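Side-chain contact in cytochrome c (Hydrogenophilus thermoluteolus, PDB 2D0S), which binds a covalently attached heme c and probably carries electrons between partner proteins, as other small cytochromes c do: residues 35-40 against 67-72. Sequence-based numbering, arbitrary orientation.
Sequences ADVPKL and DIEKIV
Val72 reaches across to both Val37 and Leu40, and one of its methyl groups, CG1, does most of the touching. This methyl lies 4.0 Å from Leu40 CB and 4.1 Å from Leu40 CD1, so it meets the leucine both at the base and at one terminal branch, the two side chains running at a slant to each other. The same CG1 is 4.3 Å from Val37 CG2, a looser apolar approach. Val72 holds CG1 anti to its backbone N (chi1 162°), which swings this methyl out toward the other helix. Short, beta-branched valines suit the spot: the CA atoms of Val37 and Val72 are 6.8 Å apart, a separation at which such compact side chains can meet without the backbones having to stand farther off.

The contact joins helix 37-46 to the C-terminal helix 65-75 of the all-helical cytochrome c fold, in which helices wrap a covalently bound heme.

The other methyl of Val37 meets a charged residue through its aliphatic part. Val37 CG1 rests 3.8 Å from Glu69 CG, the two side chains crossing at about a right angle. With CG anti to the backbone N (chi1 -176°) and an extended chain beyond it, Glu69 sets its CG methylene on the valine methyl while its carboxylate reaches Arg73 through a salt bridge from OE1 to NE. Glu69 is partly exposed, unlike the buried valines and leucine, as befits a side chain with a charged end.

Helix 65-75 also packs on the N-terminal helix 2-7, where Ile71 touches Leu4 and Ala5. Next to the contact, the long, branched, apolar side chain of Leu40 can touch Val72 and still reach the heme and the heme-binding Tyr32.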
loop_
_atom_site.group_PDB
_atom_site.type_symbol
_atom_site.label_atom_id
_atom_site.label_comp_id
_atom_site.label_asym_id
_atom_site.label_seq_id
_atom_site.Cartn_x
_atom_site.Cartn_y
_atom_site.Cartn_z
ATOM N N ALA A 35 -2.841 7.849 -11.506
ATOM C CA ALA A 35 -2.375 7.294 -12.769
ATOM C C ALA A 35 -1.745 5.976 -12.507
ATOM O O ALA A 35 -1.645 5.154 -13.422
ATOM C CB ALA A 35 -1.394 8.211 -13.458
ATOM N N ASP A 36 -1.173 5.852 -11.276
ATOM C CA ASP A 36 -0.368 4.665 -10.922
ATOM C C ASP A 36 -1.081 3.508 -10.240
ATOM O O ASP A 36 -0.442 2.635 -9.716
ATOM C CB ASP A 36 0.784 5.145 -10.014
ATOM C CG ASP A 36 1.679 6.151 -10.694
ATOM O OD1 ASP A 36 1.785 7.284 -10.180
ATOM O OD2 ASP A 36 2.281 5.794 -11.740
ATOM N N VAL A 37 -2.398 3.574 -10.146
ATOM C CA VAL A 37 -3.137 2.561 -9.401
ATOM C C VAL A 37 -2.843 1.131 -9.854
ATOM O O VAL A 37 -2.658 0.257 -9.008
ATOM C CB VAL A 37 -4.662 2.815 -9.395
ATOM C CG1 VAL A 37 -5.450 1.520 -8.896
ATOM C CG2 VAL A 37 -4.998 4.017 -8.506
ATOM N N PRO A 38 -2.861 0.863 -11.193
ATOM C CA PRO A 38 -2.677 -0.560 -11.621
ATOM C C PRO A 38 -1.359 -1.092 -11.179
ATOM O O PRO A 38 -1.259 -2.275 -10.854
ATOM C CB PRO A 38 -2.694 -0.487 -13.176
ATOM C CG PRO A 38 -3.417 0.812 -13.509
ATOM C CD PRO A 38 -3.152 1.768 -12.334
ATOM N N LYS A 39 -0.320 -0.241 -11.258
ATOM C CA LYS A 39 1.079 -0.599 -10.869
ATOM C C LYS A 39 1.209 -0.927 -9.375
ATOM O O LYS A 39 1.770 -1.957 -8.993
ATOM C CB LYS A 39 2.030 0.567 -11.245
ATOM C CG LYS A 39 3.446 0.444 -10.721
ATOM C CD LYS A 39 3.974 1.807 -10.147
ATOM C CE LYS A 39 4.297 2.838 -11.243
ATOM N NZ LYS A 39 5.435 2.359 -12.096
ATOM N N LEU A 40 0.601 -0.097 -8.538
ATOM C CA LEU A 40 0.651 -0.316 -7.092
ATOM C C LEU A 40 -0.078 -1.576 -6.670
ATOM O O LEU A 40 0.348 -2.268 -5.733
ATOM C CB LEU A 40 0.079 0.907 -6.336
ATOM C CG LEU A 40 0.924 2.133 -6.540
ATOM C CD1 LEU A 40 0.272 3.350 -5.895
ATOM C CD2 LEU A 40 2.270 1.873 -5.941
ATOM N N ASP A 67 -10.220 -5.687 -3.334
ATOM C CA ASP A 67 -9.979 -5.055 -2.048
ATOM C C ASP A 67 -8.713 -4.292 -2.051
ATOM O O ASP A 67 -8.680 -3.162 -1.566
ATOM C CB ASP A 67 -9.929 -6.071 -0.943
ATOM C CG ASP A 67 -11.296 -6.662 -0.646
ATOM O OD1 ASP A 67 -12.305 -6.097 -1.105
ATOM O OD2 ASP A 67 -11.347 -7.663 0.081
ATOM N N ILE A 68 -7.659 -4.886 -2.619
ATOM C CA ILE A 68 -6.403 -4.188 -2.716
ATOM C C ILE A 68 -6.601 -2.846 -3.447
ATOM O O ILE A 68 -6.144 -1.810 -2.981
ATOM C CB ILE A 68 -5.329 -5.024 -3.446
ATOM C CG1 ILE A 68 -4.985 -6.259 -2.620
ATOM C CG2 ILE A 68 -4.097 -4.172 -3.664
ATOM C CD1 ILE A 68 -4.082 -7.248 -3.349
ATOM N N GLU A 69 -7.293 -2.863 -4.584
ATOM C CA GLU A 69 -7.472 -1.616 -5.348
ATOM C C GLU A 69 -8.230 -0.535 -4.555
ATOM O O GLU A 69 -7.855 0.615 -4.564
ATOM C CB GLU A 69 -8.164 -1.890 -6.671
ATOM C CG GLU A 69 -8.312 -0.665 -7.571
ATOM C CD GLU A 69 -9.222 -0.943 -8.750
ATOM O OE1 GLU A 69 -9.748 0.002 -9.331
ATOM O OE2 GLU A 69 -9.471 -2.114 -9.024
ATOM N N LYS A 70 -9.290 -0.927 -3.876
ATOM C CA LYS A 70 -9.951 -0.062 -2.904
ATOM C C LYS A 70 -8.953 0.608 -1.903
ATOM O O LYS A 70 -9.034 1.803 -1.643
ATOM C CB LYS A 70 -10.988 -0.890 -2.138
ATOM C CG LYS A 70 -12.193 -0.144 -1.642
ATOM C CD LYS A 70 -13.456 -1.121 -1.589
ATOM C CE LYS A 70 -14.683 -0.475 -0.899
ATOM N NZ LYS A 70 -14.341 0.703 0.024
ATOM N N ILE A 71 -8.064 -0.175 -1.294
ATOM C CA ILE A 71 -7.170 0.381 -0.276
ATOM C C ILE A 71 -6.231 1.359 -0.979
ATOM O O ILE A 71 -6.102 2.511 -0.575
ATOM C CB ILE A 71 -6.388 -0.703 0.455
ATOM C CG1 ILE A 71 -7.350 -1.619 1.268
ATOM C CG2 ILE A 71 -5.245 -0.049 1.367
ATOM C CD1 ILE A 71 -6.701 -3.058 1.649
ATOM N N VAL A 72 -5.747 0.960 -2.147
ATOM C CA VAL A 72 -4.795 1.769 -2.854
ATOM C C VAL A 72 -5.375 3.117 -3.307
ATOM O O VAL A 72 -4.748 4.176 -3.120
ATOM C CB VAL A 72 -4.128 1.014 -4.009
ATOM C CG1 VAL A 72 -3.486 1.993 -4.968
ATOM C CG2 VAL A 72 -3.037 -0.004 -3.453
#